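Local atomic coordinates of endoglucanase (Thermotoga maritima, PDB entry 2FVG), a protein that probably acts as a metal-dependent aminopeptidase of the M42 family, using two divalent metal ions per subunit. Residues K54-S59 / P213-V218; A170-L175 / F191-Q196. All coordinates share one frame; numbering follows the deposited sequence.

Interaction 1: K54-S59 / P213-V218; sequences KKLLVS and PTCAIV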
loop_
_atom_site.group_PDB
_atom_site.type_symbol
_atom_site.label_atom_id
_atom_site.label_comp_id
_atom_site.label_asym_id
_atom_site.label_seq_id
_atom_site.Cartn_x
_atom_site.Cartn_y
_atom_site.Cartn_z
ATOM N N LYS A 54 -2.925 26.472 6.195
ATOM C CA LYS A 54 -2.827 25.565 5.052
ATOM C C LYS A 54 -2.723 24.132 5.570
ATOM O O LYS A 54 -2.337 23.888 6.719
ATOM C CB LYS A 54 -1.635 25.927 4.167
ATOM C CG LYS A 54 -1.711 27.352 3.609
ATOM C CD LYS A 54 -0.376 27.872 3.104
ATOM C CE LYS A 54 -0.508 29.306 2.632
ATOM N NZ LYS A 54 0.810 29.894 2.253
ATOM N N LYS A 55 -3.098 23.183 4.725
ATOM C CA LYS A 55 -3.092 21.789 5.099
ATOM C C LYS A 55 -2.317 20.955 4.080
ATOM O O LYS A 55 -2.453 21.160 2.877
ATOM C CB LYS A 55 -4.527 21.316 5.204
ATOM C CG LYS A 55 -5.286 21.935 6.368
ATOM C CD LYS A 55 -6.777 21.941 6.166
ATOM C CE LYS A 55 -7.162 22.998 5.122
ATOM N NZ LYS A 55 -8.634 23.035 4.963
ATOM N N LEU A 56 -1.480 20.043 4.569
ATOM C CA LEU A 56 -0.758 19.126 3.705
ATOM C C LEU A 56 -1.428 17.784 3.888
ATOM O O LEU A 56 -1.752 17.398 5.002
ATOM C CB LEU A 56 0.706 19.017 4.108
ATOM C CG LEU A 56 1.605 17.956 3.445
ATOM C CD1 LEU A 56 1.848 18.206 1.974
ATOM C CD2 LEU A 56 2.944 17.929 4.157
ATOM N N LEU A 57 -1.640 17.080 2.795
ATOM C CA LEU A 57 -2.225 15.735 2.846
ATOM C C LEU A 57 -1.161 14.712 2.418
ATOM O O LEU A 57 -0.550 14.864 1.364
ATOM C CB LEU A 57 -3.411 15.682 1.896
ATOM C CG LEU A 57 -4.062 14.345 1.526
ATOM C CD1 LEU A 57 -4.659 13.678 2.713
ATOM C CD2 LEU A 57 -5.144 14.579 0.477
ATOM N N VAL A 58 -0.929 13.679 3.221
ATOM C CA VAL A 58 0.064 12.645 2.870
ATOM C C VAL A 58 -0.687 11.328 2.902
ATOM O O VAL A 58 -1.236 10.979 3.934
ATOM C CB VAL A 58 1.251 12.641 3.865
ATOM C CG1 VAL A 58 2.284 11.554 3.501
ATOM C CG2 VAL A 58 1.926 14.008 3.894
ATOM N N SER A 59 -0.742 10.585 1.797
ATOM C CA SER A 59 -1.541 9.353 1.847
ATOM C C SER A 59 -0.892 8.026 1.382
ATOM O O SER A 59 0.048 8.028 0.596
ATOM C CB SER A 59 -2.869 9.568 1.113
ATOM O OG SER A 59 -2.639 9.691 -0.258
ATOM N N PRO A 213 -7.135 20.160 1.099
ATOM C CA PRO A 213 -5.699 20.381 1.269
ATOM C C PRO A 213 -5.116 21.363 0.261
ATOM O O PRO A 213 -5.643 21.498 -0.845
ATOM C CB PRO A 213 -5.094 18.984 1.057
ATOM C CG PRO A 213 -6.125 18.209 0.233
ATOM C CD PRO A 213 -7.455 18.846 0.493
ATOM N N THR A 214 -4.042 22.056 0.640
ATOM C CA THR A 214 -3.337 22.949 -0.292
ATOM C C THR A 214 -2.635 22.060 -1.331
ATOM O O THR A 214 -2.620 22.357 -2.533
ATOM C CB THR A 214 -2.316 23.844 0.465
ATOM O OG1 THR A 214 -3.020 24.639 1.411
ATOM C CG2 THR A 214 -1.570 24.768 -0.462
ATOM N N CYS A 215 -2.059 20.954 -0.859
ATOM C CA CYS A 215 -1.400 19.993 -1.732
ATOM C C CYS A 215 -1.244 18.654 -1.037
ATOM O O CYS A 215 -1.422 18.558 0.174
ATOM C CB CYS A 215 -0.046 20.511 -2.211
ATOM S SG CYS A 215 1.146 20.696 -0.918
ATOM N N ALA A 216 -0.883 17.636 -1.814
ATOM C CA ALA A 216 -0.777 16.264 -1.344
ATOM C C ALA A 216 0.538 15.585 -1.758
ATOM O O ALA A 216 1.146 15.931 -2.773
ATOM C CB ALA A 216 -1.980 15.460 -1.905
ATOM N N ILE A 217 0.972 14.618 -0.958
ATOM C CA ILE A 217 2.133 13.785 -1.282
ATOM C C ILE A 217 1.556 12.382 -1.229
ATOM O O ILE A 217 0.999 12.000 -0.208
ATOM C CB ILE A 217 3.257 13.934 -0.228
ATOM C CG1 ILE A 217 3.879 15.325 -0.282
ATOM C CG2 ILE A 217 4.404 12.938 -0.466
ATOM C CD1 ILE A 217 4.828 15.569 0.908
ATOM N N VAL A 218 1.599 11.643 -2.338
ATOM C CA VAL A 218 1.141 10.255 -2.346
ATOM C C VAL A 218 2.388 9.358 -2.191
ATOM O O VAL A 218 3.363 9.499 -2.926
ATOM C CB VAL A 218 0.351 9.928 -3.655
ATOM C CG1 VAL A 218 -0.184 8.533 -3.602
ATOM C CG2 VAL A 218 -0.797 10.915 -3.830
HETATM O O HOH W 1 -5.248 24.071 2.682
#

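Interaction 2: A170-L175 / F191-Q196; sequences AGCSVL and FVFTVQ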
loop_
_atom_site.group_PDB
_atom_site.type_symbol
_atom_site.label_atom_id
_atom_site.label_comp_id
_atom_site.label_asym_id
_atom_site.label_seq_id
_atom_site.Cartn_x
_atom_site.Cartn_y
_atom_site.Cartn_z
ATOM N N ALA A 170 4.057 -0.989 2.456
ATOM C CA ALA A 170 5.332 -0.308 2.810
ATOM C C ALA A 170 5.075 1.192 2.952
ATOM O O ALA A 170 5.666 1.849 3.800
ATOM C CB ALA A 170 6.431 -0.560 1.757
ATOM N N GLY A 171 4.201 1.733 2.098
ATOM C CA GLY A 171 3.810 3.140 2.164
ATOM C C GLY A 171 3.127 3.462 3.486
ATOM O O GLY A 171 3.433 4.486 4.118
ATOM N N CYS A 172 2.232 2.583 3.928
ATOM C CA CYS A 172 1.543 2.724 5.229
ATOM C C CYS A 172 2.548 2.706 6.374
ATOM O O CYS A 172 2.460 3.504 7.307
ATOM C CB CYS A 172 0.568 1.579 5.480
ATOM S SG CYS A 172 -0.888 1.489 4.423
ATOM N N SER A 173 3.501 1.781 6.289
ATOM C CA SER A 173 4.536 1.612 7.301
ATOM C C SER A 173 5.417 2.875 7.394
ATOM O O SER A 173 5.793 3.318 8.489
ATOM C CB SER A 173 5.356 0.363 6.943
ATOM O OG SER A 173 6.417 0.163 7.854
ATOM N N VAL A 174 5.724 3.454 6.241
ATOM C CA VAL A 174 6.495 4.685 6.161
ATOM C C VAL A 174 5.806 5.793 6.949
ATOM O O VAL A 174 6.459 6.493 7.700
ATOM C CB VAL A 174 6.726 5.158 4.706
ATOM C CG1 VAL A 174 7.420 6.531 4.683
ATOM C CG2 VAL A 174 7.574 4.166 3.958
ATOM N N LEU A 175 4.490 5.935 6.769
ATOM C CA LEU A 175 3.699 6.971 7.440
ATOM C C LEU A 175 3.679 6.767 8.932
ATOM O O LEU A 175 3.864 7.716 9.680
ATOM C CB LEU A 175 2.271 7.022 6.907
ATOM C CG LEU A 175 2.100 7.317 5.410
ATOM C CD1 LEU A 175 0.679 7.744 5.152
ATOM C CD2 LEU A 175 3.052 8.393 4.939
ATOM N N PHE A 191 -2.402 12.591 7.708
ATOM C CA PHE A 191 -1.867 11.325 7.236
ATOM C C PHE A 191 -3.088 10.470 6.957
ATOM O O PHE A 191 -3.859 10.145 7.861
ATOM C CB PHE A 191 -0.941 10.695 8.275
ATOM C CG PHE A 191 0.317 11.469 8.486
ATOM C CD1 PHE A 191 0.347 12.553 9.348
ATOM C CD2 PHE A 191 1.479 11.142 7.778
ATOM C CE1 PHE A 191 1.524 13.281 9.528
ATOM C CE2 PHE A 191 2.654 11.853 7.960
ATOM C CZ PHE A 191 2.679 12.922 8.831
ATOM N N VAL A 192 -3.292 10.128 5.696
ATOM C CA VAL A 192 -4.484 9.369 5.324
ATOM C C VAL A 192 -4.144 7.957 4.843
ATOM O O VAL A 192 -3.236 7.778 4.041
ATOM C CB VAL A 192 -5.339 10.168 4.295
ATOM C CG1 VAL A 192 -6.649 9.412 3.947
ATOM C CG2 VAL A 192 -5.702 11.540 4.889
ATOM N N PHE A 193 -4.905 6.958 5.322
ATOM C CA PHE A 193 -4.680 5.565 4.965
ATOM C C PHE A 193 -5.985 5.185 4.280
ATOM O O PHE A 193 -7.043 5.110 4.915
ATOM C CB PHE A 193 -4.389 4.735 6.217
ATOM C CG PHE A 193 -3.183 5.229 7.002
ATOM C CD1 PHE A 193 -3.299 6.279 7.897
ATOM C CD2 PHE A 193 -1.942 4.623 6.822
ATOM C CE1 PHE A 193 -2.128 6.764 8.620
ATOM C CE2 PHE A 193 -0.773 5.094 7.531
ATOM C CZ PHE A 193 -0.892 6.155 8.423
ATOM N N THR A 194 -5.902 4.948 2.980
ATOM C CA THR A 194 -7.100 4.840 2.184
ATOM C C THR A 194 -7.589 3.430 1.941
ATOM O O THR A 194 -6.869 2.442 2.113
ATOM C CB THR A 194 -6.901 5.541 0.822
ATOM O OG1 THR A 194 -5.957 4.800 0.044
ATOM C CG2 THR A 194 -6.370 6.952 1.011
ATOM N N VAL A 195 -8.818 3.359 1.459
ATOM C CA VAL A 195 -9.455 2.111 1.201
ATOM C C VAL A 195 -9.961 2.156 -0.239
ATOM O O VAL A 195 -9.977 3.220 -0.844
ATOM C CB VAL A 195 -10.687 1.968 2.147
ATOM C CG1 VAL A 195 -10.260 1.926 3.595
ATOM C CG2 VAL A 195 -11.737 3.100 1.913
ATOM N N GLN A 196 -10.351 1.020 -0.800
ATOM C CA GLN A 196 -11.055 1.068 -2.078
ATOM C C GLN A 196 -12.541 1.333 -1.786
ATOM O O GLN A 196 -13.158 0.645 -0.963
ATOM C CB GLN A 196 -10.893 -0.214 -2.894
ATOM C CG GLN A 196 -11.861 -0.295 -4.095
ATOM C CD GLN A 196 -11.422 -1.277 -5.156
ATOM O OE1 GLN A 196 -12.060 -2.313 -5.363
ATOM N NE2 GLN A 196 -10.302 -0.976 -5.818
#

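Interaction 1: K54-S59 / P213-V218
Four backbone hydrogen bonds tie L57, S59 and K55 to C215, I217 and T214. L57 bonds both ways, its N to C215 O at 3.0 Å and its O to I217 N at 2.8 Å, while S59 N reaches I217 O and T214 N closes the row on K55 O. The last bond is the most bent, 150° at the hydrogen. Two CA-H...O contacts run alongside, the shorter from A216 CA to L57 O at 3.1 Å.

At the N-terminal ends of the two segments, a water 2.6 Å from T214 OG1 accepts a hydrogen bond from K55 N, and T214 OG1 also lies against K54 CB. K55 NZ turns to L211 O.

Apolar side chains pack on both faces. L56 CD1 sits 3.9 Å from C215 SG and 4.1 Å from I217 CD1, beneath helices 316-332 and 334-337. On the other face L57 and P213 lie side by side; with CG anti to the backbone N (chi1 168°), L57 sets CD2 3.8 Å from P213 CG and also near A216 CB.

The axes of strands 55-59 and 215-218 run parallel to within 19°, as neighbours in the central sheet of an M42 alpha/beta peptidase domain, and the strands run on toward H61 and E220, predicted metal ligands.

Interaction 2: A170-L175 / F191-Q196
L175 and C172, one turn apart on the helix, meet the ring of F193 from two directions. L175 CB is 3.6 Å from F193 CZ, an oblique approach, while its CD1 methyl stands over the ring off-centre, 4.3 Å from the centroid and 28° from the normal, as a CH-pi contact. C172 comes to the rim instead: its carbonyl O lies in the ring plane 3.6 Å from F193 CE2, and its SG is 4.1 Å from F193 CD2, a sulfur-aromatic contact at the edge. The other methyl, L175 CD2, reaches the edge of the F191 ring, 4.3 Å from F191 CD2.

F193 holds CG anti to its carbonyl carbon (chi1 -58°), which brings the ring under the helix although the CB bond does not aim there. With an alanine here the ring is gone, and a gap would probably open beside L175 and C172, leaving L175 CD1 without its aromatic surface.

Further out, I24 of helix 18-28 touches both C172 and F193, with I28 also on F193, and L175 rests on A60 of strand 55-61. Over 170-175 the axis of helix 166-180 runs nearly antiparallel to that of strand 191-194, at 155°, on one face of the central sheet.

In the fold
Interactions 1 and 2 share one sheet, their centres about 13 Å apart, because strand 55-61 of interaction 1 borders strand 187-194 of interaction 2. V58 O and V192 N, 2.8 Å apart, probably form a hydrogen bond across that border, and V58 CG1 packs on L175 CD2, so strand 55-61 meets the helix too. Along the chain, 54-59 comes first, then 170-175, 191-196 and finally 213-218; both parts of interaction 2 therefore fall between the partners of interaction 1. Strand pairing and helix packing together build one core, beside which lie the predicted metal ligands H61, D167 and E220.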